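Local coordinates for protein 'Carboxyl esterase 2 (PDB 5MIF) that probably hydrolyses carboxylic esters, as an archaeal-like carboxylesterase of the alpha/beta hydrolase fold from the black truffle, at residues L201-K205 with R206-L210; A166-W169 with L170-H173; P288-Q291 with Q292-F296; E271-A274 with K275-E278. All coordinates share one frame; numbering follows the deposited sequence.

Contact 1: residues L201-K205 with R206-L210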
loop_
_atom_site.group_PDB
_atom_site.type_symbol
_atom_site.label_atom_id
_atom_site.label_comp_id
_atom_site.label_asym_id
_atom_site.label_seq_id
_atom_site.Cartn_x
_atom_site.Cartn_y
_atom_site.Cartn_z
ATOM N N LEU A 201 14.145 -17.013 -10.080
ATOM C CA LEU A 201 15.228 -17.843 -9.571
ATOM C C LEU A 201 15.889 -18.661 -10.690
ATOM O O LEU A 201 17.110 -18.765 -10.751
ATOM C CB LEU A 201 14.709 -18.762 -8.460
ATOM C CG LEU A 201 15.702 -19.751 -7.843
ATOM C CD1 LEU A 201 16.862 -19.012 -7.213
ATOM C CD2 LEU A 201 15.000 -20.624 -6.815
ATOM N N LEU A 202 15.077 -19.218 -11.585
ATOM C CA LEU A 202 15.596 -19.981 -12.712
ATOM C C LEU A 202 16.407 -19.064 -13.641
ATOM O O LEU A 202 17.401 -19.487 -14.229
ATOM C CB LEU A 202 14.445 -20.675 -13.475
ATOM C CG LEU A 202 13.719 -21.857 -12.799
ATOM C CD1 LEU A 202 12.448 -22.274 -13.551
ATOM C CD2 LEU A 202 14.651 -23.067 -12.627
ATOM N N SER A 203 15.979 -17.815 -13.795
ATOM C CA SER A 203 16.742 -16.870 -14.612
ATOM C C SER A 203 18.124 -16.617 -14.003
ATOM O O SER A 203 19.125 -16.502 -14.717
ATOM C CB SER A 203 15.992 -15.553 -14.763
ATOM O OG SER A 203 14.702 -15.780 -15.283
ATOM N N ILE A 204 18.168 -16.536 -12.675
ATOM C CA ILE A 204 19.424 -16.324 -11.966
ATOM C C ILE A 204 20.338 -17.540 -12.153
ATOM O O ILE A 204 21.488 -17.396 -12.552
ATOM C CB ILE A 204 19.165 -16.041 -10.478
ATOM C CG1 ILE A 204 18.590 -14.624 -10.328
ATOM C CG2 ILE A 204 20.447 -16.183 -9.671
ATOM C CD1 ILE A 204 17.826 -14.384 -9.050
ATOM N N LYS A 205 19.800 -18.737 -11.934
ATOM C CA LYS A 205 20.555 -19.977 -12.152
ATOM C C LYS A 205 21.086 -20.173 -13.571
ATOM O O LYS A 205 22.152 -20.770 -13.754
ATOM C CB LYS A 205 19.692 -21.187 -11.795
ATOM C CG LYS A 205 19.408 -21.303 -10.322
ATOM C CD LYS A 205 18.517 -22.504 -9.999
ATOM C CE LYS A 205 18.393 -22.636 -8.498
ATOM N NZ LYS A 205 18.510 -24.028 -7.996
ATOM N N ARG A 206 20.349 -19.702 -14.575
ATOM C CA ARG A 206 20.701 -19.990 -15.961
ATOM C C ARG A 206 21.294 -18.775 -16.658
ATOM O O ARG A 206 21.649 -18.832 -17.834
ATOM C CB ARG A 206 19.452 -20.498 -16.705
ATOM C CG ARG A 206 18.911 -21.823 -16.121
ATOM C CD ARG A 206 17.492 -22.177 -16.585
ATOM N NE ARG A 206 17.039 -23.418 -15.960
ATOM C CZ ARG A 206 15.822 -23.944 -16.083
ATOM N NH1 ARG A 206 14.891 -23.328 -16.804
ATOM N NH2 ARG A 206 15.536 -25.087 -15.470
ATOM N N LYS A 207 21.441 -17.696 -15.897
ATOM C CA LYS A 207 21.994 -16.428 -16.370
ATOM C C LYS A 207 21.257 -15.879 -17.584
ATOM O O LYS A 207 21.868 -15.503 -18.581
ATOM C CB LYS A 207 23.494 -16.571 -16.645
ATOM C CG LYS A 207 24.248 -16.856 -15.333
ATOM C CD LYS A 207 25.679 -17.340 -15.518
ATOM C CE LYS A 207 26.295 -17.727 -14.169
ATOM N NZ LYS A 207 25.767 -16.910 -13.035
ATOM N N THR A 208 19.930 -15.839 -17.484
ATOM C CA THR A 208 19.102 -15.224 -18.516
ATOM C C THR A 208 18.428 -13.982 -17.924
ATOM O O THR A 208 18.279 -13.889 -16.708
ATOM C CB THR A 208 18.047 -16.213 -19.062
ATOM O OG1 THR A 208 17.274 -16.751 -17.983
ATOM C CG2 THR A 208 18.727 -17.341 -19.843
ATOM N N PRO A 209 18.004 -13.032 -18.777
ATOM C CA PRO A 209 17.520 -11.734 -18.278
ATOM C C PRO A 209 16.359 -11.786 -17.276
ATOM O O PRO A 209 15.366 -12.512 -17.452
ATOM C CB PRO A 209 17.087 -11.011 -19.561
ATOM C CG PRO A 209 17.982 -11.577 -20.608
ATOM C CD PRO A 209 18.153 -13.030 -20.244
ATOM N N LEU A 210 16.533 -11.010 -16.208
ATOM C CA LEU A 210 15.537 -10.769 -15.172
ATOM C C LEU A 210 14.656 -9.596 -15.547
ATOM O O LEU A 210 15.070 -8.744 -16.314
ATOM C CB LEU A 210 16.217 -10.480 -13.829
ATOM C CG LEU A 210 16.807 -11.643 -13.045
ATOM C CD1 LEU A 210 17.695 -11.090 -11.942
ATOM C CD2 LEU A 210 15.687 -12.536 -12.476
HETATM O O HOH W 1 14.965 -15.182 -17.952
#

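Contact 2: residues A166-W169 with L170-H173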
loop_
_atom_site.group_PDB
_atom_site.type_symbol
_atom_site.label_atom_id
_atom_site.label_comp_id
_atom_site.label_asym_id
_atom_site.label_seq_id
_atom_site.Cartn_x
_atom_site.Cartn_y
_atom_site.Cartn_z
ATOM N N ALA A 166 8.316 -19.650 -21.825
ATOM C CA ALA A 166 7.532 -18.602 -22.470
ATOM C C ALA A 166 8.233 -17.247 -22.347
ATOM O O ALA A 166 8.249 -16.454 -23.291
ATOM C CB ALA A 166 6.133 -18.532 -21.872
ATOM N N VAL A 167 8.815 -16.981 -21.182
ATOM C CA VAL A 167 9.549 -15.733 -21.001
ATOM C C VAL A 167 10.753 -15.671 -21.942
ATOM O O VAL A 167 11.006 -14.629 -22.563
ATOM C CB VAL A 167 9.986 -15.539 -19.536
ATOM C CG1 VAL A 167 10.982 -14.376 -19.408
ATOM C CG2 VAL A 167 8.760 -15.295 -18.673
ATOM N N GLN A 168 11.474 -16.784 -22.078
ATOM C CA GLN A 168 12.644 -16.806 -22.965
ATOM C C GLN A 168 12.230 -16.513 -24.409
ATOM O O GLN A 168 12.956 -15.843 -25.151
ATOM C CB GLN A 168 13.373 -18.153 -22.894
ATOM C CG GLN A 168 13.859 -18.560 -21.499
ATOM C CD GLN A 168 14.463 -17.410 -20.697
ATOM O OE1 GLN A 168 15.487 -16.842 -21.080
ATOM N NE2 GLN A 168 13.823 -17.062 -19.586
ATOM N N TRP A 169 11.074 -17.035 -24.803
ATOM C CA TRP A 169 10.509 -16.755 -26.113
ATOM C C TRP A 169 10.177 -15.273 -26.277
ATOM O O TRP A 169 10.465 -14.682 -27.312
ATOM C CB TRP A 169 9.249 -17.593 -26.350
ATOM C CG TRP A 169 8.713 -17.461 -27.749
ATOM C CD1 TRP A 169 8.973 -18.288 -28.802
ATOM C CD2 TRP A 169 7.834 -16.439 -28.248
ATOM N NE1 TRP A 169 8.317 -17.845 -29.923
ATOM C CE2 TRP A 169 7.611 -16.714 -29.612
ATOM C CE3 TRP A 169 7.217 -15.317 -27.674
ATOM C CZ2 TRP A 169 6.793 -15.916 -30.414
ATOM C CZ3 TRP A 169 6.405 -14.520 -28.474
ATOM C CH2 TRP A 169 6.200 -14.826 -29.829
ATOM N N LEU A 170 9.551 -14.691 -25.260
ATOM C CA LEU A 170 9.189 -13.277 -25.275
ATOM C C LEU A 170 10.448 -12.428 -25.415
ATOM O O LEU A 170 10.458 -11.445 -26.149
ATOM C CB LEU A 170 8.420 -12.898 -24.007
ATOM C CG LEU A 170 7.945 -11.443 -23.850
ATOM C CD1 LEU A 170 6.991 -11.052 -24.959
ATOM C CD2 LEU A 170 7.303 -11.202 -22.489
ATOM N N LEU A 171 11.510 -12.821 -24.714
ATOM C CA LEU A 171 12.774 -12.104 -24.784
ATOM C C LEU A 171 13.331 -12.036 -26.203
ATOM O O LEU A 171 13.867 -11.015 -26.615
ATOM C CB LEU A 171 13.794 -12.736 -23.840
ATOM C CG LEU A 171 13.536 -12.370 -22.374
ATOM C CD1 LEU A 171 14.426 -13.163 -21.431
ATOM C CD2 LEU A 171 13.727 -10.878 -22.158
ATOM N N GLU A 172 13.194 -13.123 -26.946
ATOM C CA GLU A 172 13.734 -13.213 -28.293
ATOM C C GLU A 172 12.827 -12.607 -29.363
ATOM O O GLU A 172 13.307 -12.090 -30.369
ATOM C CB GLU A 172 14.023 -14.672 -28.645
ATOM C CG GLU A 172 14.560 -14.856 -30.056
ATOM C CD GLU A 172 14.863 -16.296 -30.375
ATOM O OE1 GLU A 172 15.124 -16.600 -31.561
ATOM O OE2 GLU A 172 14.833 -17.128 -29.442
ATOM N N HIS A 173 11.518 -12.709 -29.172
ATOM C CA HIS A 173 10.587 -12.376 -30.244
ATOM C C HIS A 173 9.670 -11.190 -29.950
ATOM O O HIS A 173 8.887 -10.785 -30.805
ATOM C CB HIS A 173 9.739 -13.608 -30.577
ATOM C CG HIS A 173 10.543 -14.773 -31.064
ATOM N ND1 HIS A 173 11.155 -14.791 -32.302
ATOM C CD2 HIS A 173 10.844 -15.959 -30.479
ATOM C CE1 HIS A 173 11.798 -15.936 -32.456
ATOM N NE2 HIS A 173 11.627 -16.662 -31.365
#

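Contact 3: residues P288-Q291 with Q292-F296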
loop_
_atom_site.group_PDB
_atom_site.type_symbol
_atom_site.label_atom_id
_atom_site.label_comp_id
_atom_site.label_asym_id
_atom_site.label_seq_id
_atom_site.Cartn_x
_atom_site.Cartn_y
_atom_site.Cartn_z
ATOM N N PRO A 288 -4.034 -17.438 5.673
ATOM C CA PRO A 288 -3.070 -18.432 6.148
ATOM C C PRO A 288 -1.691 -18.260 5.522
ATOM O O PRO A 288 -0.685 -18.538 6.169
ATOM C CB PRO A 288 -3.669 -19.767 5.684
ATOM C CG PRO A 288 -5.034 -19.494 5.317
ATOM C CD PRO A 288 -5.187 -18.057 5.000
ATOM N N ILE A 289 -1.652 -17.804 4.275
ATOM C CA ILE A 289 -0.394 -17.768 3.534
ATOM C C ILE A 289 0.333 -16.414 3.726
ATOM O O ILE A 289 1.410 -16.193 3.171
ATOM C CB ILE A 289 -0.636 -18.065 2.024
ATOM C CG1 ILE A 289 0.534 -18.824 1.419
ATOM C CG2 ILE A 289 -0.927 -16.819 1.230
ATOM C CD1 ILE A 289 0.602 -20.238 1.907
ATOM N N ARG A 290 -0.251 -15.524 4.527
ATOM C CA ARG A 290 0.312 -14.183 4.731
ATOM C C ARG A 290 1.781 -14.200 5.189
ATOM O O ARG A 290 2.598 -13.441 4.674
ATOM C CB ARG A 290 -0.530 -13.400 5.746
ATOM C CG ARG A 290 -0.086 -11.951 5.941
ATOM C CD ARG A 290 -0.799 -11.322 7.128
ATOM N NE ARG A 290 -0.157 -11.725 8.377
ATOM C CZ ARG A 290 -0.746 -11.720 9.572
ATOM N NH1 ARG A 290 -2.007 -11.329 9.694
ATOM N NH2 ARG A 290 -0.066 -12.098 10.648
ATOM N N GLN A 291 2.114 -15.061 6.148
ATOM C CA GLN A 291 3.473 -15.099 6.705
ATOM C C GLN A 291 4.561 -15.370 5.652
ATOM O O GLN A 291 5.687 -14.861 5.753
ATOM C CB GLN A 291 3.560 -16.153 7.817
ATOM C CG GLN A 291 4.877 -16.142 8.588
ATOM C CD GLN A 291 4.992 -14.966 9.542
ATOM O OE1 GLN A 291 4.023 -14.599 10.209
ATOM N NE2 GLN A 291 6.174 -14.353 9.596
ATOM N N GLN A 292 4.229 -16.183 4.654
ATOM C CA GLN A 292 5.197 -16.557 3.626
ATOM C C GLN A 292 5.690 -15.355 2.827
ATOM O O GLN A 292 6.898 -15.192 2.616
ATOM C CB GLN A 292 4.594 -17.600 2.678
ATOM C CG GLN A 292 4.465 -18.958 3.323
ATOM C CD GLN A 292 4.008 -20.026 2.358
ATOM O OE1 GLN A 292 4.121 -19.879 1.135
ATOM N NE2 GLN A 292 3.440 -21.100 2.904
ATOM N N GLY A 293 4.755 -14.526 2.373
ATOM C CA GLY A 293 5.109 -13.331 1.625
ATOM C C GLY A 293 5.956 -12.367 2.436
ATOM O O GLY A 293 6.981 -11.882 1.949
ATOM N N GLU A 294 5.551 -12.126 3.684
ATOM C CA GLU A 294 6.246 -11.174 4.551
ATOM C C GLU A 294 7.657 -11.657 4.879
ATOM O O GLU A 294 8.617 -10.888 4.797
ATOM C CB GLU A 294 5.426 -10.925 5.832
ATOM C CG GLU A 294 4.089 -10.228 5.559
ATOM C CD GLU A 294 3.322 -9.785 6.818
ATOM O OE1 GLU A 294 3.573 -10.301 7.924
ATOM O OE2 GLU A 294 2.457 -8.890 6.689
ATOM N N ASP A 295 7.787 -12.936 5.223
ATOM C CA ASP A 295 9.104 -13.514 5.495
ATOM C C ASP A 295 9.994 -13.463 4.258
ATOM O O ASP A 295 11.187 -13.164 4.362
ATOM C CB ASP A 295 8.978 -14.958 5.991
ATOM C CG ASP A 295 8.444 -15.043 7.411
ATOM O OD1 ASP A 295 8.490 -14.021 8.130
ATOM O OD2 ASP A 295 7.977 -16.129 7.808
ATOM N N PHE A 296 9.422 -13.758 3.094
ATOM C CA PHE A 296 10.190 -13.711 1.854
ATOM C C PHE A 296 10.691 -12.278 1.603
ATOM O O PHE A 296 11.849 -12.069 1.235
ATOM C CB PHE A 296 9.346 -14.222 0.675
ATOM C CG PHE A 296 10.119 -14.403 -0.605
ATOM C CD1 PHE A 296 11.208 -15.256 -0.665
ATOM C CD2 PHE A 296 9.734 -13.741 -1.762
ATOM C CE1 PHE A 296 11.917 -15.432 -1.855
ATOM C CE2 PHE A 296 10.426 -13.918 -2.956
ATOM C CZ PHE A 296 11.522 -14.762 -3.003
HETATM O O HOH W 2 1.947 -14.397 0.984
HETATM O O HOH W 3 2.480 -12.468 9.227
#

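Contact 4: residues E271-A274 with K275-E278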
loop_
_atom_site.group_PDB
_atom_site.type_symbol
_atom_site.label_atom_id
_atom_site.label_comp_id
_atom_site.label_asym_id
_atom_site.label_seq_id
_atom_site.Cartn_x
_atom_site.Cartn_y
_atom_site.Cartn_z
ATOM N N GLU A 271 22.787 -16.390 -1.734
ATOM C CA GLU A 271 23.530 -15.954 -2.906
ATOM C C GLU A 271 22.619 -15.748 -4.121
ATOM O O GLU A 271 22.801 -14.806 -4.894
ATOM C CB GLU A 271 24.627 -16.969 -3.239
ATOM C CG GLU A 271 25.403 -16.649 -4.518
ATOM C CD GLU A 271 26.370 -17.760 -4.921
ATOM O OE1 GLU A 271 26.994 -18.364 -4.016
ATOM O OE2 GLU A 271 26.517 -18.015 -6.141
ATOM N N ASP A 272 21.639 -16.629 -4.292
ATOM C CA ASP A 272 20.682 -16.490 -5.400
ATOM C C ASP A 272 19.682 -15.358 -5.153
ATOM O O ASP A 272 19.470 -14.520 -6.021
ATOM C CB ASP A 272 19.919 -17.795 -5.624
ATOM C CG ASP A 272 20.787 -18.883 -6.224
ATOM O OD1 ASP A 272 21.817 -18.560 -6.870
ATOM O OD2 ASP A 272 20.429 -20.067 -6.041
ATOM N N LEU A 273 19.080 -15.339 -3.963
ATOM C CA LEU A 273 18.048 -14.359 -3.641
ATOM C C LEU A 273 18.568 -12.932 -3.685
ATOM O O LEU A 273 17.836 -12.011 -4.055
ATOM C CB LEU A 273 17.463 -14.631 -2.263
ATOM C CG LEU A 273 16.456 -15.767 -2.168
ATOM C CD1 LEU A 273 15.748 -15.695 -0.834
ATOM C CD2 LEU A 273 15.458 -15.696 -3.320
ATOM N N ALA A 274 19.845 -12.756 -3.346
ATOM C CA ALA A 274 20.481 -11.438 -3.369
ATOM C C ALA A 274 20.490 -10.862 -4.780
ATOM O O ALA A 274 20.684 -9.662 -4.966
ATOM C CB ALA A 274 21.907 -11.516 -2.810
ATOM N N LYS A 275 20.262 -11.724 -5.772
ATOM C CA LYS A 275 20.238 -11.300 -7.171
ATOM C C LYS A 275 18.823 -11.076 -7.704
ATOM O O LYS A 275 18.645 -10.818 -8.898
ATOM C CB LYS A 275 20.952 -12.325 -8.055
ATOM C CG LYS A 275 22.442 -12.490 -7.738
ATOM C CD LYS A 275 23.135 -13.421 -8.711
ATOM C CE LYS A 275 24.549 -13.750 -8.238
ATOM N NZ LYS A 275 25.118 -14.965 -8.904
ATOM N N PHE A 276 17.820 -11.151 -6.831
ATOM C CA PHE A 276 16.438 -10.934 -7.284
ATOM C C PHE A 276 16.221 -9.521 -7.804
ATOM O O PHE A 276 16.929 -8.599 -7.417
ATOM C CB PHE A 276 15.430 -11.224 -6.159
ATOM C CG PHE A 276 14.715 -12.538 -6.313
ATOM C CD1 PHE A 276 15.402 -13.691 -6.643
ATOM C CD2 PHE A 276 13.343 -12.604 -6.166
ATOM C CE1 PHE A 276 14.730 -14.899 -6.795
ATOM C CE2 PHE A 276 12.659 -13.808 -6.327
ATOM C CZ PHE A 276 13.351 -14.951 -6.634
ATOM N N PRO A 277 15.252 -9.356 -8.712
ATOM C CA PRO A 277 14.930 -8.021 -9.206
ATOM C C PRO A 277 14.245 -7.233 -8.103
ATOM O O PRO A 277 13.772 -7.847 -7.147
ATOM C CB PRO A 277 13.974 -8.301 -10.370
ATOM C CG PRO A 277 13.284 -9.562 -9.960
ATOM C CD PRO A 277 14.339 -10.379 -9.260
ATOM N N GLU A 278 14.192 -5.908 -8.202
ATOM C CA GLU A 278 13.450 -5.179 -7.193
ATOM C C GLU A 278 11.990 -5.625 -7.218
ATOM O O GLU A 278 11.377 -5.814 -8.277
ATOM C CB GLU A 278 13.618 -3.667 -7.318
ATOM C CG GLU A 278 12.827 -2.928 -8.319
ATOM C CD GLU A 278 12.857 -1.433 -8.001
ATOM O OE1 GLU A 278 12.896 -1.088 -6.800
ATOM O OE2 GLU A 278 12.867 -0.613 -8.939
#

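Contact 1: residues L201-K205 with R206-L210
Arg206 runs alongside Leu202, one helical turn back. Leu202 CD2 rests over one face of the guanidinium, offset toward its rim and 3.6 Å from Arg206 NH2. The arginine CG starts anti to its own carbonyl carbon (chi1 -63°) and the chain runs extended from CG to NE, which carries the flat group along the leucine. A salt bridge from NH2 to Glu161 and a cation-pi contact with Tyr164 hold that group further.

Helix 191-206 ends in a Schellman motif. Lys207 has a positive phi (55°), and Thr208 N donates to Ser203 O at 3.0 Å, the six-to-one bond of the motif. The inner bond, Lys207 N to Ile204 O at 3.4 Å, is weak.

Past the turn, one water joins the last helical turn to the outgoing loop: it donates to Ser203 OG (2.7 Å) and to Pro209 O (2.7 Å), and is bonded to Thr208 OG1 (2.8 Å). Ser203 OG is also hydrogen-bonded to Val199 O, one turn back in the helix, and Thr208 OG1 to the hydroxyl of Tyr164. Ile204 and Leu210 cross obliquely, with CG1 of the isoleucine 4.0 Å from CD1 of the leucine.

The turn thus closes helix 191-206 and leads into strand 213-217. Leu202, Ser203 and Thr208 face helix 158-173, while Leu201, Ile204 and Lys205 touch Asp272 of helix 270-273.

Contact 2: residues A166-W169 with L170-H173
The Trp169 indole carries His173 over one of its faces: His173 CB stands 3.7 Å from the centroid of the six-membered ring, only 10° off the normal, a CH-pi contact. Beyond it, His173 CD2 lies above the same face near the rim, 3.2 Å from Trp169 NE1. The imidazole is tilted, its plane 39° from that of the five-membered ring and the centroids 4.3 Å apart, an oblique pairing. One face of the imidazole is in turn covered by Glu172 CG, 3.7 Å above its centre. Trp169 CG is anti to the backbone N (chi1 -173°), which lays the indole alongside the next turn, under His173.

The backbone sets this spacing through bonds four residues apart, among them His173 N to Trp169 O at 2.9 Å and Leu171 N to Val167 O at 2.9 Å. An alanine in place of the tryptophan would probably leave the imidazole without support on the indole side and take away a neighbour of Leu80 and Leu82.

Val167 packs on Met184 and Phe186, Leu170 on Met184 and Phe144, Ala166 on Phe144 and Val146, and Trp169 on strand 75-82. These last two turns of helix 158-173 lie on the central sheet, the layering of the alpha/beta hydrolase fold.

Contact 3: residues P288-Q291 with Q292-F296
The first turns of helix 290-302, the helix of a beta-alpha-beta unit between strands 279-284 and 307-312, carry a side-chain link from Gln291 to Asp295, alongside the backbone bond from Asp295 N to Gln291 O. Gln291 NE2 reaches both carboxylate oxygens of Asp295, OD1 at 2.8 Å and OD2 at 3.1 Å, each on its syn side but well out of the carboxylate plane; the amide and carboxylate planes stand 49° apart. The bend at chi2 (74°) brings the glutamine amide forward along the helix to Asp295.

The other end of the amide, Gln291 OE1, accepts from a water at 2.8 Å. The same water donates to Glu294 OE1 (2.8 Å) and accepts from Arg290 NE (2.9 Å), lying in the guanidinium plane at its edge. It bridges charges that do not meet directly, since Arg290 NE and Glu294 OE1, 4.0 Å apart, are too distant to pair. Each has a partner elsewhere: Glu294 OE2 pairs with Arg311, and Arg290 NH1 bonds to Glu285 O.

Ile289 places this turn beside what is probably the catalytic site of the alpha/beta hydrolase fold: its backbone N bonds to Asp287, the likely triad acid, and its side chain touches His317. With Ile289 O and Gly293 N 3.8 Å apart, a second water steps into the gap, donating to the carbonyl at 2.9 Å and weakly accepting from the amide. Ile289 CG1 and CD1 pack against the Gln292 amide, whose OE1 accepts from Thr221 N and Asp222 N. Glu294 also packs on Leu313 of the second subunit.

Contact 4: residues E271-A274 with K275-E278
Leu273 and Phe276 project together from the two ends of a type I beta turn, on the way from the 270-273 helical segment to strand 279-284. Leu273 CD2 stands over one face of the phenyl ring in a CH-pi contact, 4.0 Å from its centroid and 24° off the normal. It leans toward the rim, nearest Phe276 CE1 at 3.6 Å.

Two backbone bonds set this pairing: Phe276 N to Leu273 O at 2.9 Å closes the turn, and Lys275 N to Asp272 O at 2.9 Å starts one residue earlier and overlaps it. Asp272 O also lies at the edge of the phenyl ring, near its plane.

Further out, Ser200 and Ile204 of helix 191-206 and Leu300 of helix 290-302 touch the ring, while Phe296 packs on both Leu273 and Phe276. An alanine in place of Phe276 would take the ring away and probably leave a gap between those two helices, with Leu273 CD2 deprived of its aromatic face.

On the exposed side Lys275 runs extended past the backbone of Glu271, its CG 3.7 Å from Glu271 O, and its NZ stops 4.3 Å from Glu271 OE2, too far for a salt bridge.

From the N terminus the four contacts come in series, as contacts 2, 1, 4 and 3; each is local, and none nests in or crosses another. Contact 2 forms the last turns of helix 158-173. Contact 1 closes the turn out of helix 191-206, and its Thr208 and Pro209 pack on Gln168 and Leu171 of contact 2. Contact 4 closes the turn leading to strand 279-284, where Phe276 meets Ile204 of contact 1. Contact 3 opens helix 290-302, and its Phe296 touches Phe276 and Leu273. The touches thus link three sheet-flanking helices through two turns in succession, although contacts 2 and 3 themselves remain about 16 Å apart at their nearest atoms.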